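PDB 4PI8: autolysin E from Staphylococcus aureus, which probably cleaves the glycan strands of bacterial peptidoglycan as a lysozyme-clan glycosidase, and binds a NAG-NAM disaccharide in its glycan pocket. Local coordinates for residues Met54-Ile59 against Met208-Tyr212. The protein carries 1 engineered substitution. Residues are numbered along the deposited sequence; the frame is centred on the assembly and turned at random. Where two conformers were deposited one is given.
Sequences MKYMDI and MDKSY
Three methionines and a tyrosine form a buried, sulfur-rich apolar contact between the loop that follows helix 38-45 and one side of helix 200-215. In one of its two conformers, Met54 lies over a face of the Tyr212 ring, its SD 4.4 Å from the ring centroid and only 11° off the normal, a Met-aromatic contact. Bends in this chain bring CE back towards its own CA, and its CG rests 3.7 Å from Met208 CB. Met57 reaches the same ring obliquely from its hydroxyl end, its SD making a second Met-aromatic contact. With CG anti to the backbone N (chi1 -171°), its chain runs out to meet the oncoming tyrosine, and CE comes within 3.2 Å of Tyr212 OH. The methyl end of Met208 enters between the loop side chains, CE lying 3.8 Å from Met57 CE and 3.7 Å from Ile59 CG2. Tyr100 and Ser103 of helix 98-108 also pack on Met208. No hydrogen bond joins the two segments; Tyr212 OH instead bonds to Asn97 ND2, which satisfies the hydroxyl beside the Met57 methyl. Cohesion therefore rests on dispersion and sulfur-aromatic contact, with the thioethers of Met54 and Met57 set against a ring whose hydroxyl is held by Asn97.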
loop_
_atom_site.group_PDB
_atom_site.type_symbol
_atom_site.label_atom_id
_atom_site.label_comp_id
_atom_site.label_asym_id
_atom_site.label_seq_id
_atom_site.Cartn_x
_atom_site.Cartn_y
_atom_site.Cartn_z
ATOM N N MET A 54 -8.693 8.368 7.565
ATOM C CA MET A 54 -8.459 7.623 6.298
ATOM C C MET A 54 -7.783 6.275 6.544
ATOM O O MET A 54 -8.051 5.376 5.787
ATOM C CB MET A 54 -7.512 8.354 5.288
ATOM C CG MET A 54 -8.076 9.188 4.144
ATOM S SD MET A 54 -9.574 8.500 3.419
ATOM C CE MET A 54 -10.551 9.483 4.458
ATOM N N LYS A 55 -6.895 6.176 7.556
ATOM C CA LYS A 55 -6.205 4.895 7.759
ATOM C C LYS A 55 -7.150 3.818 8.283
ATOM O O LYS A 55 -6.776 2.624 8.272
ATOM C CB LYS A 55 -4.925 5.015 8.492
ATOM C CG LYS A 55 -5.046 5.399 9.925
ATOM C CD LYS A 55 -3.698 5.312 10.612
ATOM C CE LYS A 55 -2.927 6.612 10.712
ATOM N NZ LYS A 55 -1.768 6.514 11.647
ATOM N N TYR A 56 -8.341 4.195 8.758
ATOM C CA TYR A 56 -9.283 3.261 9.344
ATOM C C TYR A 56 -10.479 3.040 8.472
ATOM O O TYR A 56 -11.433 2.375 8.829
ATOM C CB TYR A 56 -9.699 3.810 10.718
ATOM C CG TYR A 56 -8.549 4.049 11.637
ATOM C CD1 TYR A 56 -7.754 3.042 12.131
ATOM C CD2 TYR A 56 -8.193 5.361 11.987
ATOM C CE1 TYR A 56 -6.685 3.305 12.944
ATOM C CE2 TYR A 56 -7.126 5.607 12.821
ATOM C CZ TYR A 56 -6.371 4.577 13.307
ATOM O OH TYR A 56 -5.267 4.827 14.126
ATOM N N MET A 57 -10.452 3.582 7.254
ATOM C CA MET A 57 -11.546 3.517 6.304
ATOM C C MET A 57 -11.454 2.306 5.388
ATOM O O MET A 57 -10.377 2.014 4.807
ATOM C CB MET A 57 -11.564 4.783 5.479
ATOM C CG MET A 57 -12.770 4.901 4.612
ATOM S SD MET A 57 -12.692 6.265 3.436
ATOM C CE MET A 57 -11.520 5.499 2.296
ATOM N N ASP A 58 -12.554 1.614 5.150
ATOM C CA ASP A 58 -12.604 0.451 4.317
ATOM C C ASP A 58 -12.280 0.862 2.883
ATOM O O ASP A 58 -12.962 1.739 2.314
ATOM C CB ASP A 58 -14.023 -0.121 4.421
ATOM C CG ASP A 58 -14.266 -1.313 3.593
ATOM O OD1 ASP A 58 -13.481 -1.750 2.762
ATOM O OD2 ASP A 58 -15.380 -1.946 3.772
ATOM N N ILE A 59 -11.181 0.336 2.333
ATOM C CA ILE A 59 -10.722 0.620 0.954
ATOM C C ILE A 59 -11.069 -0.448 -0.042
ATOM O O ILE A 59 -10.586 -0.467 -1.172
ATOM C CB ILE A 59 -9.204 1.022 0.951
ATOM C CG1 ILE A 59 -8.384 0.007 1.754
ATOM C CG2 ILE A 59 -9.055 2.428 1.470
ATOM C CD1 ILE A 59 -6.898 0.158 1.643
ATOM N N MET A 208 -4.673 10.326 0.222
ATOM C CA MET A 208 -6.048 10.004 0.035
ATOM C C MET A 208 -6.943 11.125 0.501
ATOM O O MET A 208 -7.908 11.460 -0.178
ATOM C CB MET A 208 -6.462 8.744 0.803
ATOM C CG MET A 208 -5.865 7.484 0.190
ATOM S SD MET A 208 -6.269 5.985 1.133
ATOM C CE MET A 208 -7.977 5.940 0.874
ATOM N N ASP A 209 -6.631 11.676 1.670
ATOM C CA ASP A 209 -7.505 12.730 2.200
ATOM C C ASP A 209 -7.493 13.947 1.259
ATOM O O ASP A 209 -8.563 14.537 1.029
ATOM C CB ASP A 209 -7.051 13.120 3.598
ATOM C CG ASP A 209 -8.204 13.604 4.466
ATOM O OD1 ASP A 209 -9.391 13.354 4.193
ATOM O OD2 ASP A 209 -7.854 14.186 5.501
ATOM N N LYS A 210 -6.322 14.307 0.769
ATOM C CA LYS A 210 -6.245 15.431 -0.162
ATOM C C LYS A 210 -7.138 15.155 -1.386
ATOM O O LYS A 210 -7.878 16.026 -1.865
ATOM C CB LYS A 210 -4.799 15.684 -0.536
ATOM C CG LYS A 210 -4.465 17.037 -1.116
ATOM C CD LYS A 210 -2.951 17.148 -1.308
ATOM C CE LYS A 210 -2.297 17.809 -0.135
ATOM N NZ LYS A 210 -0.885 18.132 -0.451
ATOM N N SER A 211 -7.073 13.940 -1.943
ATOM C CA SER A 211 -7.838 13.642 -3.145
ATOM C C SER A 211 -9.332 13.597 -2.841
ATOM O O SER A 211 -10.159 14.048 -3.662
ATOM C CB SER A 211 -7.365 12.316 -3.715
ATOM O OG SER A 211 -6.039 12.367 -4.087
ATOM N N TYR A 212 -9.730 13.075 -1.678
ATOM C CA TYR A 212 -11.135 13.074 -1.282
ATOM C C TYR A 212 -11.656 14.528 -1.243
ATOM O O TYR A 212 -12.770 14.784 -1.702
ATOM C CB TYR A 212 -11.395 12.404 0.102
ATOM C CG TYR A 212 -11.664 10.928 0.015
ATOM C CD1 TYR A 212 -10.747 10.056 -0.530
ATOM C CD2 TYR A 212 -12.846 10.408 0.467
ATOM C CE1 TYR A 212 -11.074 8.707 -0.659
ATOM C CE2 TYR A 212 -13.154 9.049 0.348
ATOM C CZ TYR A 212 -12.228 8.233 -0.231
ATOM O OH TYR A 212 -12.561 6.891 -0.365
#